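Local coordinates for periplasmic binding protein (Sulfurospirillum deleyianum, PDB 4PAG) that probably serves as the periplasmic solute-binding component of an ABC transporter and holds a histidine in its ligand pocket, at residues 36-39 / 40-43. Numbering follows the deposited sequence.
Sequences VIDD and TPLI
Asp38 and Thr40 meet just past the end of helix 28-37, where one carboxylate oxygen takes two bonds from the same threonine. From CB of Asp38 the side chain runs out with CG anti to the backbone N (chi1 -177°), which brings the carboxylate round to the chain that follows. Asp38 CG lies 3.6 Å from Thr40 OG1. Beyond it, Asp38 OD1 accepts the hydroxyl of Thr40 at an OG1 to OD1 distance of 2.8 Å, on the syn side and close to the carboxylate plane. The same Asp38 OD1 receives Thr40 N at 3.1 Å; this bond is fairly straight (160° at the hydrogen) but arrives from above the plane, 68° out of it. An aspartate side-chain oxygen bonded to the main-chain N-H two residues on is an Asx turn. It overlaps a type I beta turn from Asp39 to Leu42, closed by Leu42 N on Asp39 O at 3.0 Å. Pro41, within the turn, and Ile43, after it, both share backbone hydrogen bonds with Ile23 of strand 23-25, which precedes the helix. The other oxygen, OD2 of Asp38, lies 3.7 Å from Pro41 CD, a van der Waals distance, while the backbone O of Asp38 approaches that CD at 3.3 Å. Replacing Asp38 by an alanine removes the carboxylate, which would probably undo the Asx turn and leave both the amide and the hydroxyl of Thr40 without this acceptor. Asp39 OD2 is hydrogen-bonded to Ser62 OG. The Pro41 ring packs on Met138 of helix 127-138.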
loop_
_atom_site.group_PDB
_atom_site.type_symbol
_atom_site.label_atom_id
_atom_site.label_comp_id
_atom_site.label_asym_id
_atom_site.label_seq_id
_atom_site.Cartn_x
_atom_site.Cartn_y
_atom_site.Cartn_z
ATOM N N VAL A 36 -4.844 -11.122 -3.889
ATOM C CA VAL A 36 -4.580 -12.023 -2.768
ATOM C C VAL A 36 -5.832 -12.778 -2.305
ATOM O O VAL A 36 -5.709 -13.823 -1.697
ATOM C CB VAL A 36 -3.861 -11.333 -1.570
ATOM C CG1 VAL A 36 -2.425 -10.986 -1.949
ATOM C CG2 VAL A 36 -4.614 -10.110 -1.075
ATOM N N ILE A 37 -7.026 -12.258 -2.599
ATOM C CA ILE A 37 -8.260 -12.998 -2.336
ATOM C C ILE A 37 -8.426 -14.083 -3.410
ATOM O O ILE A 37 -8.492 -15.273 -3.094
ATOM C CB ILE A 37 -9.495 -12.074 -2.272
ATOM C CG1 ILE A 37 -9.359 -11.094 -1.108
ATOM C CG2 ILE A 37 -10.781 -12.887 -2.110
ATOM C CD1 ILE A 37 -10.359 -9.959 -1.154
ATOM N N ASP A 38 -8.469 -13.675 -4.674
ATOM C CA ASP A 38 -8.536 -14.624 -5.792
ATOM C C ASP A 38 -8.283 -13.873 -7.095
ATOM O O ASP A 38 -9.043 -12.976 -7.449
ATOM C CB ASP A 38 -9.912 -15.306 -5.832
ATOM C CG ASP A 38 -10.028 -16.354 -6.924
ATOM O OD1 ASP A 38 -9.000 -16.791 -7.485
ATOM O OD2 ASP A 38 -11.169 -16.742 -7.231
ATOM N N ASP A 39 -7.214 -14.232 -7.798
ATOM C CA ASP A 39 -6.863 -13.557 -9.049
ATOM C C ASP A 39 -7.684 -14.042 -10.243
ATOM O O ASP A 39 -7.752 -13.357 -11.267
ATOM C CB ASP A 39 -5.368 -13.708 -9.338
ATOM C CG ASP A 39 -4.954 -15.142 -9.571
ATOM O OD1 ASP A 39 -5.333 -16.008 -8.750
ATOM O OD2 ASP A 39 -4.237 -15.397 -10.562
ATOM N N THR A 40 -8.324 -15.201 -10.101
ATOM C CA THR A 40 -9.044 -15.828 -11.207
ATOM C C THR A 40 -9.973 -14.853 -11.953
ATOM O O THR A 40 -9.874 -14.737 -13.168
ATOM C CB THR A 40 -9.820 -17.074 -10.737
ATOM O OG1 THR A 40 -8.934 -17.934 -10.013
ATOM C CG2 THR A 40 -10.385 -17.834 -11.917
ATOM N N PRO A 41 -10.838 -14.118 -11.239
ATOM C CA PRO A 41 -11.773 -13.265 -11.994
ATOM C C PRO A 41 -11.244 -11.896 -12.478
ATOM O O PRO A 41 -11.984 -11.176 -13.144
ATOM C CB PRO A 41 -12.920 -13.067 -11.014
ATOM C CG PRO A 41 -12.280 -13.143 -9.671
ATOM C CD PRO A 41 -11.056 -14.018 -9.784
ATOM N N LEU A 42 -10.003 -11.528 -12.166
ATOM C CA LEU A 42 -9.480 -10.229 -12.609
ATOM C C LEU A 42 -9.381 -10.135 -14.131
ATOM O O LEU A 42 -8.761 -10.977 -14.759
ATOM C CB LEU A 42 -8.096 -9.955 -12.023
ATOM C CG LEU A 42 -8.035 -9.354 -10.628
ATOM C CD1 LEU A 42 -6.594 -9.409 -10.145
ATOM C CD2 LEU A 42 -8.560 -7.925 -10.625
ATOM N N ILE A 43 -9.977 -9.097 -14.709
ATOM C CA ILE A 43 -9.949 -8.900 -16.167
ATOM C C ILE A 43 -8.692 -8.186 -16.655
ATOM O O ILE A 43 -8.388 -8.207 -17.851
ATOM C CB ILE A 43 -11.169 -8.083 -16.654
ATOM C CG1 ILE A 43 -11.151 -6.662 -16.080
ATOM C CG2 ILE A 43 -12.460 -8.784 -16.276
ATOM C CD1 ILE A 43 -11.973 -5.663 -16.865
#